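Omega transaminase (Pseudomonas sp., PDB 5LHA) probably transfers amino groups between amines or amino acids and keto compounds, using a pyridoxal phosphate cofactor held here in its pyridoxamine phosphate form. Local coordinates at residues G163-G168 / G178-G183; R149-R154 / E215-L220; A376-V381 / A452-C457. One frame throughout, in Å; residues are numbered along the deposited sequence.

Contact 1: G163-G168 / G178-G183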
ATOM      1  N   GLY A 163      -5.775  -7.485   8.613  1.00 30.59           N
ATOM      2  CA  GLY A 163      -5.139  -8.522   7.821  1.00 29.91           C
ATOM      3  C   GLY A 163      -6.151  -9.514   7.283  1.00 30.43           C
ATOM      4  O   GLY A 163      -6.241  -9.718   6.071  1.00 31.68           O
ATOM      5  N   GLY A 164      -6.928 -10.124   8.180  1.00 29.33           N
ATOM      6  CA  GLY A 164      -7.932 -11.087   7.754  1.00 30.04           C
ATOM      7  C   GLY A 164      -9.011 -10.484   6.874  1.00 30.75           C
ATOM      8  O   GLY A 164      -9.527 -11.149   5.970  1.00 33.10           O
ATOM      9  N   THR A 165      -9.394  -9.231   7.144  1.00 28.36           N
ATOM     10  CA  THR A 165     -10.326  -8.548   6.249  1.00 26.74           C
ATOM     11  C   THR A 165      -9.737  -8.415   4.848  1.00 27.98           C
ATOM     12  O   THR A 165     -10.461  -8.524   3.852  1.00 27.08           O
ATOM     13  CB  THR A 165     -10.710  -7.167   6.799  1.00 23.65           C
ATOM     14  OG1 THR A 165     -11.079  -7.264   8.181  1.00 23.38           O
ATOM     15  CG2 THR A 165     -11.892  -6.598   6.032  1.00 20.74           C
ATOM     16  N   SER A 166      -8.427  -8.161   4.755  1.00 27.86           N
ATOM     17  CA  SER A 166      -7.804  -7.942   3.452  1.00 27.52           C
ATOM     18  C   SER A 166      -7.854  -9.184   2.570  1.00 27.99           C
ATOM     19  O   SER A 166      -7.910  -9.064   1.342  1.00 27.49           O
ATOM     20  CB  SER A 166      -6.366  -7.473   3.639  1.00 27.25           C
ATOM     21  OG  SER A 166      -6.343  -6.368   4.523  1.00 27.70           O
ATOM     22  N   VAL A 167      -7.838 -10.381   3.164  1.00 29.02           N
ATOM     23  CA  VAL A 167      -7.854 -11.613   2.380  1.00 28.46           C
ATOM     24  C   VAL A 167      -9.244 -12.218   2.259  1.00 27.88           C
ATOM     25  O   VAL A 167      -9.390 -13.291   1.657  1.00 28.67           O
ATOM     26  CB  VAL A 167      -6.860 -12.648   2.950  1.00 29.28           C
ATOM     27  CG1 VAL A 167      -5.437 -12.146   2.798  1.00 27.43           C
ATOM     28  CG2 VAL A 167      -7.168 -12.943   4.419  1.00 30.05           C
ATOM     29  N   GLY A 168     -10.273 -11.553   2.781  1.00 27.87           N
ATOM     30  CA  GLY A 168     -11.625 -12.077   2.655  1.00 25.21           C
ATOM     31  C   GLY A 168     -12.146 -11.924   1.235  1.00 23.02           C
ATOM     32  O   GLY A 168     -11.896 -10.925   0.565  1.00 24.63           O
ATOM     33  N   GLY A 178     -12.287   1.063   3.479  1.00 23.23           N
ATOM     34  CA  GLY A 178     -11.170   1.585   2.693  1.00 23.32           C
ATOM     35  C   GLY A 178     -10.099   0.560   2.317  1.00 24.41           C
ATOM     36  O   GLY A 178     -10.286  -0.661   2.400  1.00 24.37           O
ATOM     37  N   GLN A 179      -8.949   1.092   1.896  1.00 23.56           N
ATOM     38  CA  GLN A 179      -7.829   0.265   1.461  1.00 24.41           C
ATOM     39  C   GLN A 179      -7.149  -0.359   2.661  1.00 21.75           C
ATOM     40  O   GLN A 179      -6.779   0.333   3.613  1.00 22.13           O
ATOM     41  CB  GLN A 179      -6.817   1.080   0.644  1.00 25.59           C
ATOM     42  CG  GLN A 179      -5.494   0.355   0.303  1.00 26.40           C
ATOM     43  CD  GLN A 179      -5.628  -0.937  -0.517  1.00 26.75           C
ATOM     44  OE1 GLN A 179      -6.571  -1.120  -1.292  1.00 26.40           O
ATOM     45  NE2 GLN A 179      -4.658  -1.838  -0.345  1.00 25.03           N
ATOM     46  N   LEU A 180      -6.988  -1.669   2.613  1.00 21.05           N
ATOM     47  CA  LEU A 180      -6.294  -2.353   3.690  1.00 22.11           C
ATOM     48  C   LEU A 180      -4.977  -2.916   3.161  1.00 23.84           C
ATOM     49  O   LEU A 180      -4.258  -2.228   2.432  1.00 23.89           O
ATOM     50  CB  LEU A 180      -7.222  -3.407   4.296  1.00 21.50           C
ATOM     51  CG  LEU A 180      -8.559  -2.795   4.782  1.00 23.33           C
ATOM     52  CD1 LEU A 180      -9.512  -3.850   5.307  1.00 23.22           C
ATOM     53  CD2 LEU A 180      -8.404  -1.657   5.813  1.00 15.78           C
ATOM     54  N   LEU A 181      -4.634  -4.149   3.503  1.00 25.66           N
ATOM     55  CA  LEU A 181      -3.320  -4.659   3.136  1.00 25.70           C
ATOM     56  C   LEU A 181      -3.207  -4.818   1.621  1.00 24.28           C
ATOM     57  O   LEU A 181      -4.118  -5.334   0.969  1.00 25.48           O
ATOM     58  CB  LEU A 181      -3.059  -5.991   3.828  1.00 27.27           C
ATOM     59  CG  LEU A 181      -1.582  -6.366   3.967  1.00 30.12           C
ATOM     60  CD1 LEU A 181      -0.917  -5.491   5.024  1.00 30.80           C
ATOM     61  CD2 LEU A 181      -1.445  -7.830   4.319  1.00 30.74           C
ATOM     62  N   ALA A 182      -2.089  -4.358   1.067  1.00 24.70           N
ATOM     63  CA  ALA A 182      -1.796  -4.498  -0.351  1.00 27.51           C
ATOM     64  C   ALA A 182      -1.261  -5.894  -0.648  1.00 29.61           C
ATOM     65  O   ALA A 182      -0.864  -6.639   0.249  1.00 32.22           O
ATOM     66  CB  ALA A 182      -0.773  -3.452  -0.797  1.00 29.12           C
ATOM     67  N   GLY A 183      -1.235  -6.236  -1.933  1.00 28.68           N
ATOM     68  CA  GLY A 183      -0.629  -7.486  -2.356  1.00 28.53           C
ATOM     69  C   GLY A 183      -1.403  -8.724  -1.968  1.00 27.48           C
ATOM     70  O   GLY A 183      -0.803  -9.784  -1.766  1.00 26.85           O
TER
HETATM   71  O   HOH W   1      -6.769  -5.980   0.466  1.00 14.65           O
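Ser166, in the last turn of helix 162-166, lies against Leu181 of an extended loop without regular secondary structure, their CA atoms 5.6 Å apart. Helix and loop belong to the large domain of this fold-type I enzyme, where the chain runs from the short helix back to edge strand 184-187. With OG anti to its carbonyl carbon (chi1 -52°), Ser166 turns its hydroxyl onto the loop backbone and accepts a hydrogen bond from Leu181 N, 3.0 Å to OG and nearly straight at 159°. The same hydroxyl is bonded to Met162 O one helical turn back, so it ties the helix backbone to the loop. Without the hydroxyl, as with an alanine here, the buried amide of Leu181 would probably lose its acceptor and the loop could shift against the helix. Leu180 CB and Leu181 CB crowd that oxygen, at 3.1 Å and 3.4 Å from Ser166 OG. Leu180 CD1 meets the methyl of Thr165, 3.7 Å from its CG2, while Thr165 OG1 bonds to His161 O. Arg136 of the second subunit packs on Leu180 and donates to Gln179 O. One water donates to Leu181 O at 2.8 Å from its oxygen and, weakly, to Ser166 O.

Contact 2: R149-R154 / E215-L220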
ATOM      1  N   ARG A 149       3.325 -11.580  -0.441  1.00 31.08           N
ATOM      2  CA  ARG A 149       1.947 -11.586  -0.900  1.00 28.40           C
ATOM      3  C   ARG A 149       1.176 -12.792  -0.365  1.00 25.98           C
ATOM      4  O   ARG A 149       1.746 -13.830  -0.023  1.00 18.57           O
ATOM      5  CB  ARG A 149       1.926 -11.563  -2.423  1.00 26.74           C
ATOM      6  CG  ARG A 149       2.499 -10.279  -3.015  1.00 24.34           C
ATOM      7  CD  ARG A 149       2.664 -10.464  -4.503  1.00 22.22           C
ATOM      8  NE  ARG A 149       3.169  -9.271  -5.174  1.00 24.37           N
ATOM      9  CZ  ARG A 149       3.697  -9.271  -6.393  1.00 23.67           C
ATOM     10  NH1 ARG A 149       3.843 -10.412  -7.057  1.00 21.08           N
ATOM     11  NH2 ARG A 149       4.118  -8.136  -6.934  1.00 25.06           N
ATOM     12  N   PHE A 150      -0.150 -12.651  -0.326  1.00 23.30           N
ATOM     13  CA  PHE A 150      -1.043 -13.690   0.172  1.00 22.18           C
ATOM     14  C   PHE A 150      -2.093 -14.010  -0.886  1.00 19.53           C
ATOM     15  O   PHE A 150      -2.593 -13.109  -1.561  1.00 20.39           O
ATOM     16  CB  PHE A 150      -1.757 -13.264   1.476  1.00 21.63           C
ATOM     17  CG  PHE A 150      -0.832 -12.965   2.642  1.00 21.56           C
ATOM     18  CD1 PHE A 150       0.023 -13.927   3.140  1.00 22.19           C
ATOM     19  CD2 PHE A 150      -0.872 -11.730   3.276  1.00 20.58           C
ATOM     20  CE1 PHE A 150       0.855 -13.648   4.228  1.00 21.97           C
ATOM     21  CE2 PHE A 150      -0.053 -11.451   4.359  1.00 21.41           C
ATOM     22  CZ  PHE A 150       0.815 -12.415   4.834  1.00 20.83           C
ATOM     23  N   LEU A 151      -2.434 -15.289  -1.028  1.00 19.47           N
ATOM     24  CA  LEU A 151      -3.530 -15.716  -1.885  1.00 21.74           C
ATOM     25  C   LEU A 151      -4.699 -16.208  -1.039  1.00 22.86           C
ATOM     26  O   LEU A 151      -4.504 -16.817   0.015  1.00 24.85           O
ATOM     27  CB  LEU A 151      -3.093 -16.841  -2.834  1.00 25.03           C
ATOM     28  CG  LEU A 151      -1.889 -16.607  -3.756  1.00 26.78           C
ATOM     29  CD1 LEU A 151      -1.559 -17.851  -4.594  1.00 28.36           C
ATOM     30  CD2 LEU A 151      -2.094 -15.404  -4.663  1.00 27.61           C
ATOM     31  N   SER A 152      -5.916 -15.976  -1.526  1.00 21.61           N
ATOM     32  CA  SER A 152      -7.104 -16.527  -0.885  1.00 22.17           C
ATOM     33  C   SER A 152      -8.171 -16.703  -1.958  1.00 21.93           C
ATOM     34  O   SER A 152      -7.969 -16.350  -3.128  1.00 20.50           O
ATOM     35  CB  SER A 152      -7.591 -15.659   0.293  1.00 21.90           C
ATOM     36  OG  SER A 152      -8.081 -14.384  -0.111  1.00 22.34           O
ATOM     37  N   LEU A 153      -9.301 -17.273  -1.549  1.00 21.22           N
ATOM     38  CA  LEU A 153     -10.360 -17.707  -2.441  1.00 23.78           C
ATOM     39  C   LEU A 153     -11.567 -16.787  -2.335  1.00 27.96           C
ATOM     40  O   LEU A 153     -11.841 -16.207  -1.280  1.00 28.26           O
ATOM     41  CB  LEU A 153     -10.792 -19.142  -2.114  1.00 24.17           C
ATOM     42  CG  LEU A 153      -9.695 -20.214  -2.072  1.00 23.42           C
ATOM     43  CD1 LEU A 153     -10.279 -21.578  -1.718  1.00 22.61           C
ATOM     44  CD2 LEU A 153      -8.991 -20.275  -3.408  1.00 24.42           C
ATOM     45  N   ARG A 154     -12.292 -16.675  -3.442  1.00 30.86           N
ATOM     46  CA  ARG A 154     -13.566 -15.980  -3.429  1.00 33.34           C
ATOM     47  C   ARG A 154     -14.496 -16.627  -2.419  1.00 34.04           C
ATOM     48  O   ARG A 154     -14.450 -17.840  -2.192  1.00 34.98           O
ATOM     49  CB  ARG A 154     -14.200 -16.006  -4.815  1.00 36.00           C
ATOM     50  CG  ARG A 154     -13.730 -14.886  -5.716  1.00 41.31           C
ATOM     51  CD  ARG A 154     -14.367 -14.983  -7.090  1.00 45.22           C
ATOM     52  NE  ARG A 154     -14.571 -13.670  -7.687  1.00 46.77           N
ATOM     53  CZ  ARG A 154     -13.685 -13.055  -8.461  1.00 47.29           C
ATOM     54  NH1 ARG A 154     -12.525 -13.636  -8.735  1.00 46.39           N
ATOM     55  NH2 ARG A 154     -13.968 -11.855  -8.961  1.00 48.22           N
ATOM     56  N   GLU A 215      -1.404 -20.097 -13.082  1.00 39.07           N
ATOM     57  CA  GLU A 215      -1.221 -18.907 -13.898  1.00 38.74           C
ATOM     58  C   GLU A 215      -1.004 -17.679 -13.026  1.00 37.64           C
ATOM     59  O   GLU A 215      -0.123 -16.857 -13.306  1.00 37.24           O
ATOM     60  CB  GLU A 215      -2.426 -18.726 -14.820  1.00 40.53           C
ATOM     61  CG  GLU A 215      -2.467 -19.753 -15.949  1.00 43.62           C
ATOM     62  CD  GLU A 215      -3.827 -19.859 -16.607  1.00 46.39           C
ATOM     63  OE1 GLU A 215      -4.772 -19.203 -16.122  1.00 47.27           O
ATOM     64  OE2 GLU A 215      -3.952 -20.601 -17.607  1.00 47.47           O
ATOM     65  N   GLN A 216      -1.768 -17.563 -11.938  1.00 36.79           N
ATOM     66  CA  GLN A 216      -1.605 -16.433 -11.028  1.00 35.76           C
ATOM     67  C   GLN A 216      -0.239 -16.457 -10.356  1.00 32.22           C
ATOM     68  O   GLN A 216       0.376 -15.405 -10.150  1.00 20.52           O
ATOM     69  CB  GLN A 216      -2.718 -16.438  -9.978  1.00 38.58           C
ATOM     70  CG  GLN A 216      -4.088 -16.083 -10.527  1.00 43.71           C
ATOM     71  CD  GLN A 216      -4.038 -14.962 -11.549  1.00 47.95           C
ATOM     72  OE1 GLN A 216      -4.328 -15.169 -12.728  1.00 55.14           O
ATOM     73  NE2 GLN A 216      -3.661 -13.770 -11.106  1.00 46.54           N
ATOM     74  N   ILE A 217       0.227 -17.646  -9.970  1.00 30.19           N
ATOM     75  CA  ILE A 217       1.537 -17.781  -9.332  1.00 28.05           C
ATOM     76  C   ILE A 217       2.641 -17.342 -10.283  1.00 25.28           C
ATOM     77  O   ILE A 217       3.581 -16.639  -9.890  1.00 23.62           O
ATOM     78  CB  ILE A 217       1.758 -19.228  -8.851  1.00 28.61           C
ATOM     79  CG1 ILE A 217       0.783 -19.577  -7.724  1.00 29.62           C
ATOM     80  CG2 ILE A 217       3.212 -19.448  -8.416  1.00 25.35           C
ATOM     81  CD1 ILE A 217       0.858 -21.021  -7.278  1.00 29.65           C
ATOM     82  N   ALA A 218       2.563 -17.795 -11.539  1.00 25.62           N
ATOM     83  CA  ALA A 218       3.538 -17.396 -12.551  1.00 24.79           C
ATOM     84  C   ALA A 218       3.533 -15.890 -12.776  1.00 25.42           C
ATOM     85  O   ALA A 218       4.593 -15.258 -12.848  1.00 26.50           O
ATOM     86  CB  ALA A 218       3.246 -18.125 -13.862  1.00 24.98           C
ATOM     87  N   LEU A 219       2.347 -15.296 -12.862  1.00 24.64           N
ATOM     88  CA  LEU A 219       2.243 -13.869 -13.142  1.00 25.82           C
ATOM     89  C   LEU A 219       2.920 -13.037 -12.062  1.00 25.77           C
ATOM     90  O   LEU A 219       3.615 -12.061 -12.364  1.00 26.24           O
ATOM     91  CB  LEU A 219       0.765 -13.489 -13.268  1.00 26.52           C
ATOM     92  CG  LEU A 219       0.391 -12.012 -13.228  1.00 27.26           C
ATOM     93  CD1 LEU A 219       0.930 -11.293 -14.436  1.00 26.45           C
ATOM     94  CD2 LEU A 219      -1.125 -11.857 -13.122  1.00 29.54           C
ATOM     95  N   LEU A 220       2.702 -13.395 -10.795  1.00 24.67           N
ATOM     96  CA  LEU A 220       3.241 -12.634  -9.677  1.00 24.61           C
ATOM     97  C   LEU A 220       4.699 -12.976  -9.404  1.00 26.33           C
ATOM     98  O   LEU A 220       5.437 -12.152  -8.854  1.00 27.51           O
ATOM     99  CB  LEU A 220       2.405 -12.895  -8.422  1.00 24.01           C
ATOM    100  CG  LEU A 220       0.919 -12.502  -8.458  1.00 24.56           C
ATOM    101  CD1 LEU A 220       0.194 -13.057  -7.224  1.00 23.93           C
ATOM    102  CD2 LEU A 220       0.719 -10.989  -8.572  1.00 24.02           C
TER
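Arg149 and Leu220 meet where strand 149-153 begins and helix 202-220 ends. The arginine reaches across with its chain extended from CG to NE, and NH1 comes to 3.0 Å from Leu220 O. That hydrogen bond is weak, bent to 124°, although the carbonyl oxygen lies at the guanidinium edge, near its plane. The aliphatic part of Leu220 touches the same end of the arginine, its CD2 3.5 Å from NH1, so one residue offers both an acceptor and an apolar surface. Two residues along the strand, Leu151 points at the helix and divides its branches: its side chain and that of Leu220 slide past each other in opposite directions, CD2 4.2 Å from Leu220 CD1, while CD1 faces Ile217 CG1 at 4.3 Å. Leu220 and Ile217, three residues apart, present neighbouring positions of one helical face to this leucine.

In the next shell, Thr224 OG1 also bonds to Leu220 O, and the backbone of Thr224 pairs with that of Arg149, which places the helix end beside the start of the strand. His185 packs on both Leu151 and Leu220. The short segments run nearly antiparallel, at 161°, with axes 11.3 Å apart. Helix 202-220 is the beta-alpha-beta crossover from strand 184-187 to parallel strand 225-230, packing on strand 149-153 between them in the fold-type I large-domain sheet; Ile217 also packs on Val253 of helix 246-256.

Contact 3: A376-V381 / A452-C457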
ATOM      1  N   ALA A 376     -39.813 -23.720  -5.649  1.00 48.35           N
ATOM      2  CA  ALA A 376     -39.038 -23.052  -6.694  1.00 41.96           C
ATOM      3  C   ALA A 376     -37.885 -22.236  -6.121  1.00 37.76           C
ATOM      4  O   ALA A 376     -36.789 -22.208  -6.694  1.00 36.81           O
ATOM      5  CB  ALA A 376     -39.955 -22.161  -7.536  1.00 40.64           C
ATOM      6  N   VAL A 377     -38.107 -21.571  -4.982  1.00 35.56           N
ATOM      7  CA  VAL A 377     -37.092 -20.674  -4.438  1.00 32.13           C
ATOM      8  C   VAL A 377     -35.864 -21.435  -3.939  1.00 30.02           C
ATOM      9  O   VAL A 377     -34.787 -20.845  -3.804  1.00 28.17           O
ATOM     10  CB  VAL A 377     -37.714 -19.792  -3.333  1.00 30.19           C
ATOM     11  CG1 VAL A 377     -37.975 -20.600  -2.059  1.00 29.87           C
ATOM     12  CG2 VAL A 377     -36.832 -18.589  -3.036  1.00 29.03           C
ATOM     13  N   VAL A 378     -35.988 -22.737  -3.697  1.00 30.70           N
ATOM     14  CA  VAL A 378     -34.878 -23.562  -3.220  1.00 28.58           C
ATOM     15  C   VAL A 378     -34.035 -23.986  -4.419  1.00 28.35           C
ATOM     16  O   VAL A 378     -34.424 -24.874  -5.180  1.00 30.01           O
ATOM     17  CB  VAL A 378     -35.386 -24.783  -2.443  1.00 24.84           C
ATOM     18  CG1 VAL A 378     -34.221 -25.637  -1.954  1.00 24.39           C
ATOM     19  CG2 VAL A 378     -36.262 -24.340  -1.276  1.00 22.20           C
ATOM     20  N   GLY A 379     -32.854 -23.392  -4.555  1.00 26.66           N
ATOM     21  CA  GLY A 379     -31.970 -23.722  -5.660  1.00 29.25           C
ATOM     22  C   GLY A 379     -31.245 -25.042  -5.511  1.00 29.63           C
ATOM     23  O   GLY A 379     -31.378 -25.922  -6.366  1.00 29.48           O
ATOM     24  N   GLU A 380     -30.499 -25.200  -4.422  1.00 30.32           N
ATOM     25  CA  GLU A 380     -29.909 -26.484  -4.055  1.00 31.18           C
ATOM     26  C   GLU A 380     -29.664 -26.486  -2.550  1.00 33.37           C
ATOM     27  O   GLU A 380     -29.727 -25.446  -1.888  1.00 32.98           O
ATOM     28  CB  GLU A 380     -28.598 -26.772  -4.800  1.00 29.66           C
ATOM     29  CG  GLU A 380     -27.406 -25.945  -4.331  1.00 27.94           C
ATOM     30  CD  GLU A 380     -26.063 -26.579  -4.701  1.00 25.75           C
ATOM     31  OE1 GLU A 380     -26.031 -27.515  -5.527  1.00 24.76           O
ATOM     32  OE2 GLU A 380     -25.032 -26.144  -4.158  1.00 23.45           O
ATOM     33  N   VAL A 381     -29.394 -27.675  -2.013  1.00 36.23           N
ATOM     34  CA  VAL A 381     -28.999 -27.846  -0.618  1.00 37.60           C
ATOM     35  C   VAL A 381     -27.693 -28.629  -0.604  1.00 39.18           C
ATOM     36  O   VAL A 381     -27.636 -29.756  -1.114  1.00 41.39           O
ATOM     37  CB  VAL A 381     -30.080 -28.570   0.205  1.00 38.92           C
ATOM     38  CG1 VAL A 381     -29.641 -28.711   1.655  1.00 39.53           C
ATOM     39  CG2 VAL A 381     -31.408 -27.824   0.115  1.00 39.58           C
ATOM     40  N   ALA A 452     -42.143 -26.343   7.050  1.00 34.41           N
ATOM     41  CA  ALA A 452     -43.196 -25.407   7.433  1.00 34.92           C
ATOM     42  C   ALA A 452     -42.874 -23.984   6.988  1.00 35.41           C
ATOM     43  O   ALA A 452     -43.754 -23.267   6.493  1.00 34.87           O
ATOM     44  CB  ALA A 452     -43.412 -25.455   8.944  1.00 34.46           C
ATOM     45  N   ALA A 453     -41.618 -23.560   7.152  1.00 34.51           N
ATOM     46  CA  ALA A 453     -41.247 -22.189   6.808  1.00 30.65           C
ATOM     47  C   ALA A 453     -41.400 -21.925   5.315  1.00 31.59           C
ATOM     48  O   ALA A 453     -41.815 -20.832   4.910  1.00 30.32           O
ATOM     49  CB  ALA A 453     -39.821 -21.903   7.273  1.00 26.70           C
ATOM     50  N   PHE A 454     -41.038 -22.901   4.477  1.00 33.21           N
ATOM     51  CA  PHE A 454     -41.173 -22.719   3.036  1.00 34.13           C
ATOM     52  C   PHE A 454     -42.613 -22.849   2.574  1.00 37.74           C
ATOM     53  O   PHE A 454     -42.987 -22.239   1.569  1.00 40.28           O
ATOM     54  CB  PHE A 454     -40.295 -23.718   2.286  1.00 32.76           C
ATOM     55  CG  PHE A 454     -38.854 -23.359   2.301  1.00 34.33           C
ATOM     56  CD1 PHE A 454     -38.366 -22.380   1.454  1.00 35.78           C
ATOM     57  CD2 PHE A 454     -37.989 -23.975   3.176  1.00 35.13           C
ATOM     58  CE1 PHE A 454     -37.042 -22.039   1.475  1.00 36.86           C
ATOM     59  CE2 PHE A 454     -36.667 -23.636   3.206  1.00 35.54           C
ATOM     60  CZ  PHE A 454     -36.189 -22.669   2.356  1.00 36.77           C
ATOM     61  N   ALA A 455     -43.428 -23.650   3.267  1.00 38.26           N
ATOM     62  CA  ALA A 455     -44.857 -23.653   2.973  1.00 40.12           C
ATOM     63  C   ALA A 455     -45.461 -22.287   3.259  1.00 39.49           C
ATOM     64  O   ALA A 455     -46.332 -21.813   2.521  1.00 40.30           O
ATOM     65  CB  ALA A 455     -45.567 -24.735   3.787  1.00 40.44           C
ATOM     66  N   ARG A 456     -44.985 -21.635   4.315  1.00 38.91           N
ATOM     67  CA  ARG A 456     -45.455 -20.311   4.686  1.00 40.34           C
ATOM     68  C   ARG A 456     -44.874 -19.237   3.773  1.00 41.87           C
ATOM     69  O   ARG A 456     -45.618 -18.476   3.141  1.00 42.75           O
ATOM     70  CB  ARG A 456     -45.090 -20.044   6.146  1.00 40.09           C
ATOM     71  CG  ARG A 456     -45.704 -18.808   6.741  1.00 40.54           C
ATOM     72  CD  ARG A 456     -47.201 -18.848   6.622  1.00 42.22           C
ATOM     73  NE  ARG A 456     -47.838 -17.916   7.539  1.00 44.34           N
ATOM     74  CZ  ARG A 456     -48.533 -18.286   8.609  1.00 47.04           C
ATOM     75  NH1 ARG A 456     -48.682 -19.576   8.886  1.00 47.94           N
ATOM     76  NH2 ARG A 456     -49.090 -17.367   9.390  1.00 48.05           N
ATOM     77  N   CYS A 457     -43.543 -19.175   3.673  1.00 41.10           N
ATOM     78  CA  CYS A 457     -42.865 -18.034   3.069  1.00 40.29           C
ATOM     79  C   CYS A 457     -42.024 -18.394   1.848  1.00 39.53           C
ATOM     80  O   CYS A 457     -41.236 -17.561   1.390  1.00 38.02           O
ATOM     81  CB  CYS A 457     -41.991 -17.343   4.119  1.00 41.14           C
ATOM     82  SG  CYS A 457     -42.877 -16.927   5.644  1.00 43.62           S
TER
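Val378 lays a methyl over one face of the Phe454 ring, and this is the tight part of the contact. CG2 sits 4.0 Å from the ring centroid and 25° off the normal, a CH-pi arrangement displaced toward the rim, with CE1 the nearest ring atom at 3.7 Å. The valine brings this branch there by setting CG2 anti to its carbonyl carbon, leaving CG1 anti to the backbone N (chi1 180°). Val377 comes from another direction: its CG1 lies at the ring edge, near the plane, 3.9 Å from CE1. Both valines cross the phenylalanine side chain at about a right angle, so one corner of the ring is held from above and from the rim by consecutive residues.

The arrangement joins the start of edge strand 378-384, and the residue before it, to the last helix, 440-457: a hydrophobic packing of helix on the mixed sheet of the small domain, built from both ends of the chain, in the class III aminotransferase fold. Further partners of the ring come from Leu392 on the adjacent strand, Ile412 of helix 408-418 and Tyr375, whose ring plane is inclined by about 35° to that of Phe454.

The outer side is looser. Phe454 alone reaches the valines from its helix segment, while Ala452, Ala455 and Arg456 lie at the exposed surface; Arg456 NH1 makes a long, weak ion pair with Glu415 OE2.

Overall arrangement
Contacts 1 and 2 form one continuous region of the large domain, with centres 14 Å apart and contact 1 nested within the chain loop that contact 2 closes. Strand 149-153 joins them: Val167 O and Ser152 OG are a probable hydrogen-bonded pair at 2.5 Å, Gly183 O pairs with Phe150 N, and Leu181 packs on Phe150. Both also touch the third subunit. The Thr165 side chain is about 9 Å from the bound pyridoxamine phosphate, and pocket residues Tyr157, His158 and Gly159 lie in the chain between strand 149-153 and helix 162-166. Contact 3 stands apart in the small domain, its nearest atoms about 20 Å from contact 1 and about 14 Å from contact 2, and no other subunit touches it.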